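Local coordinates for N-(5'-phosphoribosyl)anthranilate isomerase (PDB 4WUI), which probably catalyses the isomerisation of N-(5-phospho-beta-D-ribosyl)anthranilate to 1-(2-carboxyphenylamino)-1-deoxy-D-ribulose 5-phosphate, a step of tryptophan biosynthesis, at residues V31-S36 with V61-P66; Y5-G10 with V25-F30. One frame throughout, in Å; residues are numbered along the deposited sequence.

Contact 1. Residues V31-S36 with V61-P66. With CIT (citric acid), chain D.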
# COMPACT_ATOMS: atom_id res chain seq x y z
N VAL A 31 -3.53 9.13 -1.31
CA VAL A 31 -2.99 9.28 -2.64
C VAL A 31 -3.00 10.73 -3.08
O VAL A 31 -4.02 11.41 -2.99
CB VAL A 31 -3.79 8.41 -3.62
CG1 VAL A 31 -3.44 8.71 -5.08
CG2 VAL A 31 -3.61 6.95 -3.30
N HIS A 32 -1.84 11.19 -3.56
CA HIS A 32 -1.70 12.48 -4.18
C HIS A 32 -1.16 12.20 -5.57
O HIS A 32 0.01 11.89 -5.73
CB HIS A 32 -0.74 13.36 -3.40
CG HIS A 32 -0.59 14.72 -3.99
ND1 HIS A 32 -1.54 15.72 -3.86
CD2 HIS A 32 0.43 15.25 -4.69
CE1 HIS A 32 -1.12 16.80 -4.49
NE2 HIS A 32 0.07 16.54 -5.01
N ALA A 33 -2.07 12.22 -6.54
CA ALA A 33 -1.79 11.75 -7.92
C ALA A 33 -2.99 12.21 -8.72
O ALA A 33 -4.03 11.56 -8.71
CB ALA A 33 -1.65 10.24 -7.98
N PRO A 34 -2.88 13.36 -9.39
CA PRO A 34 -4.04 13.94 -10.09
C PRO A 34 -4.68 13.05 -11.15
O PRO A 34 -5.79 13.35 -11.60
CB PRO A 34 -3.46 15.21 -10.73
CG PRO A 34 -2.38 15.62 -9.80
CD PRO A 34 -1.75 14.32 -9.38
N THR A 35 -4.00 12.02 -11.60
CA THR A 35 -4.56 11.07 -12.55
C THR A 35 -5.40 9.98 -11.90
O THR A 35 -5.94 9.15 -12.63
CB THR A 35 -3.44 10.41 -13.40
OG1 THR A 35 -2.53 9.72 -12.54
CG2 THR A 35 -2.67 11.46 -14.18
N SER A 36 -5.47 9.95 -10.57
CA SER A 36 -6.15 8.86 -9.85
C SER A 36 -7.49 9.31 -9.32
O SER A 36 -7.62 10.44 -8.83
CB SER A 36 -5.31 8.45 -8.64
OG SER A 36 -6.03 7.59 -7.77
N VAL A 61 1.16 8.65 -0.86
CA VAL A 61 1.41 7.88 -2.07
C VAL A 61 1.43 8.81 -3.27
O VAL A 61 0.42 9.46 -3.55
CB VAL A 61 0.33 6.78 -2.24
CG1 VAL A 61 0.58 5.98 -3.47
CG2 VAL A 61 0.25 5.90 -1.01
N VAL A 62 2.57 8.91 -3.95
CA VAL A 62 2.72 9.79 -5.10
C VAL A 62 3.13 9.00 -6.34
O VAL A 62 3.65 7.88 -6.26
CB VAL A 62 3.74 10.92 -4.83
CG1 VAL A 62 3.21 11.87 -3.79
CG2 VAL A 62 5.09 10.34 -4.39
N ALA A 63 2.91 9.61 -7.49
CA ALA A 63 3.18 8.98 -8.78
C ALA A 63 3.88 9.89 -9.77
O ALA A 63 4.82 9.46 -10.45
CB ALA A 63 1.87 8.46 -9.40
N THR A 64 3.43 11.14 -9.89
CA THR A 64 3.85 12.07 -10.93
C THR A 64 4.38 13.38 -10.35
O THR A 64 4.70 14.30 -11.08
CB THR A 64 2.67 12.36 -11.91
OG1 THR A 64 1.52 12.76 -11.18
CG2 THR A 64 2.36 11.11 -12.74
N THR A 65 4.47 13.47 -9.03
CA THR A 65 4.91 14.68 -8.34
C THR A 65 6.45 14.73 -8.38
O THR A 65 7.10 13.78 -7.97
CB THR A 65 4.41 14.67 -6.90
OG1 THR A 65 2.97 14.57 -6.87
CG2 THR A 65 4.87 15.89 -6.14
N PRO A 66 7.06 15.83 -8.85
CA PRO A 66 8.53 15.92 -8.81
C PRO A 66 9.04 15.58 -7.42
O PRO A 66 8.46 16.01 -6.42
CB PRO A 66 8.80 17.39 -9.15
CG PRO A 66 7.62 17.78 -10.02
CD PRO A 66 6.44 17.03 -9.45
C1 CIT D . -0.90 18.65 -8.52
O1 CIT D . -0.99 18.08 -7.42
O2 CIT D . -1.92 19.09 -9.09
C2 CIT D . 0.37 18.85 -9.26
C3 CIT D . 1.59 19.08 -8.38
O7 CIT D . 1.42 20.24 -7.52
C4 CIT D . 2.71 19.33 -9.38
C5 CIT D . 3.90 19.92 -8.67
O3 CIT D . 4.42 19.33 -7.71
O4 CIT D . 4.41 21.00 -9.02
C6 CIT D . 1.87 17.86 -7.53
O5 CIT D . 2.07 16.75 -8.08
O6 CIT D . 1.90 17.99 -6.28
O HOH W 1 1.75 12.29 -7.69
O HOH W 2 -1.03 11.48 -11.04
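His32 and Thr65 meet because of two torsions. In His32, CG stands anti to the backbone N (chi1 -178°), which swings the ring out from the sheet, toward helices 42-50 and 67-77. In Thr65, OG1 stands anti to the carbonyl carbon (chi1 -57°), which turns it to the ring edge of His32 and to citrate O5. The two side chains cross at about a right angle, and His32 CD2 comes 3.4 Å from Thr65 OG1 at the edge of the ring. The contact lies at the C-terminal ends of strands 27-32 and 57-62, neighbours in a TIM barrel and joined through helix 42-50 as a beta-alpha-beta unit. One direct backbone hydrogen bond joins the segments, from His32 N to Val61 O (2.8 Å), and it is nearly straight. Beyond it the loops splay, and water takes over. Water 1 donates to His32 O and to Thr65 OG1 and accepts from Ala63 N. Water 2 accepts from Thr35 N and hydrogen-bonds Thr64 OG1. To one side of the waters, Ala33 CB packs on Ala63 CB at 4.2 Å. A citrate, probably from the crystallisation liquor, lies across the two loops. His32 NE2 donates to its O6 (2.7 Å), which sits in the ring plane, while Thr65 OG1 donates to O5 of the same carboxylate. The other ring nitrogen, ND1, is hydrogen-bonded to Leu40 O. The imidazole is thus held at both nitrogens, which limits its rotation. An alanine at His32 would probably leave Leu40 O without this mate, take one grip from the citrate carboxylate and open a gap beside Thr65. Thr65 OG1 is itself held twice, by water 1 and by the carboxylate. Pro34 makes a van der Waals contact with the citrate, its CG 3.6 Å from citrate O2.

Contact 2. Residues Y5-G10 with V25-F30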
# COMPACT_ATOMS: atom_id res chain seq x y z
N TYR A 5 1.63 -7.57 7.78
CA TYR A 5 1.31 -6.14 7.74
C TYR A 5 0.19 -5.88 6.74
O TYR A 5 0.25 -6.36 5.63
CB TYR A 5 2.56 -5.40 7.36
CG TYR A 5 2.57 -3.90 7.51
CD1 TYR A 5 3.09 -3.28 8.63
CD2 TYR A 5 2.12 -3.08 6.50
CE1 TYR A 5 3.20 -1.90 8.74
CE2 TYR A 5 2.22 -1.70 6.60
CZ TYR A 5 2.78 -1.11 7.71
OH TYR A 5 2.93 0.24 7.71
N ILE A 6 -0.82 -5.10 7.15
CA ILE A 6 -1.96 -4.80 6.27
C ILE A 6 -2.07 -3.30 6.05
O ILE A 6 -2.28 -2.54 7.01
CB ILE A 6 -3.28 -5.32 6.85
CG1 ILE A 6 -3.25 -6.85 6.98
CG2 ILE A 6 -4.44 -4.87 5.97
CD1 ILE A 6 -4.45 -7.46 7.71
N LYS A 7 -1.94 -2.89 4.80
CA LYS A 7 -2.16 -1.51 4.38
C LYS A 7 -3.42 -1.42 3.53
O LYS A 7 -3.58 -2.17 2.58
CB LYS A 7 -0.98 -1.00 3.57
CG LYS A 7 -1.21 0.43 3.05
CD LYS A 7 0.08 1.09 2.65
CE LYS A 7 -0.09 2.25 1.74
NZ LYS A 7 -0.12 1.84 0.31
N VAL A 8 -4.27 -0.45 3.87
CA VAL A 8 -5.37 -0.06 3.01
C VAL A 8 -4.96 1.26 2.37
O VAL A 8 -4.61 2.22 3.06
CB VAL A 8 -6.68 0.09 3.78
CG1 VAL A 8 -7.80 0.34 2.78
CG2 VAL A 8 -6.95 -1.17 4.61
N CYS A 9 -4.97 1.28 1.04
CA CYS A 9 -4.46 2.42 0.30
C CYS A 9 -5.59 3.21 -0.34
O CYS A 9 -6.61 2.68 -0.70
CB CYS A 9 -3.48 1.96 -0.78
SG CYS A 9 -2.42 3.32 -1.34
N GLY A 10 -5.37 4.50 -0.52
CA GLY A 10 -6.33 5.30 -1.25
C GLY A 10 -7.60 5.63 -0.49
O GLY A 10 -8.68 5.60 -1.08
N VAL A 25 -5.97 -2.05 11.14
CA VAL A 25 -4.98 -2.12 10.07
C VAL A 25 -3.65 -1.54 10.55
O VAL A 25 -3.56 -0.82 11.54
CB VAL A 25 -5.44 -1.44 8.78
CG1 VAL A 25 -6.78 -2.01 8.27
CG2 VAL A 25 -5.46 0.08 8.93
N ASP A 26 -2.61 -1.81 9.78
CA ASP A 26 -1.28 -1.31 10.09
C ASP A 26 -0.91 -0.02 9.40
O ASP A 26 -0.04 0.72 9.90
CB ASP A 26 -0.25 -2.38 9.79
CG ASP A 26 -0.54 -3.63 10.57
OD1 ASP A 26 -0.57 -3.58 11.79
OD2 ASP A 26 -0.80 -4.66 9.94
N ALA A 27 -1.54 0.27 8.26
CA ALA A 27 -1.20 1.47 7.49
C ALA A 27 -2.40 1.93 6.70
O ALA A 27 -3.23 1.11 6.27
CB ALA A 27 -0.02 1.23 6.54
N ILE A 28 -2.44 3.24 6.47
CA ILE A 28 -3.42 3.89 5.60
C ILE A 28 -2.67 4.74 4.61
O ILE A 28 -1.80 5.55 5.00
CB ILE A 28 -4.40 4.79 6.41
CG1 ILE A 28 -5.33 3.94 7.25
CG2 ILE A 28 -5.16 5.71 5.46
CD1 ILE A 28 -6.16 4.73 8.30
N GLY A 29 -2.97 4.57 3.32
CA GLY A 29 -2.44 5.42 2.28
C GLY A 29 -3.38 6.52 1.83
O GLY A 29 -4.56 6.31 1.66
N PHE A 30 -2.79 7.69 1.63
CA PHE A 30 -3.46 8.88 1.09
C PHE A 30 -2.77 9.20 -0.22
O PHE A 30 -1.56 9.48 -0.25
CB PHE A 30 -3.33 10.05 2.07
CG PHE A 30 -3.98 9.79 3.41
CD1 PHE A 30 -5.34 9.50 3.50
CD2 PHE A 30 -3.24 9.83 4.59
CE1 PHE A 30 -5.92 9.25 4.74
CE2 PHE A 30 -3.86 9.57 5.82
CZ PHE A 30 -5.19 9.29 5.88
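The first beta-alpha-beta unit of the TIM barrel, strand 5-8, helix 14-22 and strand 27-32, brings these two parallel strands side by side. Asp26 starts the pairing. Its chi1 of -57°, with CG anti to the carbonyl carbon, brings the carboxylate to Ile6 N. OD2 accepts from that N at 2.8 Å through the anti lone pair, and Asp26 N donates back to Ile6 O. Asp26 CB lies over the centre of the Tyr5 ring, a CH-pi contact of 3.6 Å to the centroid. Tyr5 OH reaches on to Asp57. The ladder continues with Val8 N to Ala27 O and Gly29 N to Val8 O, the second at 2.9 Å. Inside the barrel, Lys7 runs extended over Ala27, CG to CB 3.8 Å, and bends only at its last torsion (chi4 -88°). Its NZ forms a salt bridge with Asp176 and a hydrogen bond with Gln83. Gly29 leaves room for this chain: a CB there would probably clash with Cys9 SG and crowd Lys7 CE. Val8 and Ile28 point outward, toward the helical layer. On the inner face, Tyr5 OH passes 3.3 Å from Ala27 CB.

Overall arrangement
From the N terminus, strand 5-8 comes first, and helix 14-22 leads back to strand 27-32. There contact 2 closes the first loop. Strand 27-32 then runs on into contact 1, which closes the next loop after helix 42-50 and strand 57-62. The two contacts follow in series and neither nests in the other. Their centres are about 17 Å apart. Strand 27-32 serves both, with strand 5-8 along one edge and strand 57-62 along the other; contact 1 lies at its C-terminal end. The contacts also touch: Val61 N is 2.9 Å from Phe30 O, and Val61 CG2 packs on Cys9 SG. Together they tie the first three barrel strands into one curved sheet.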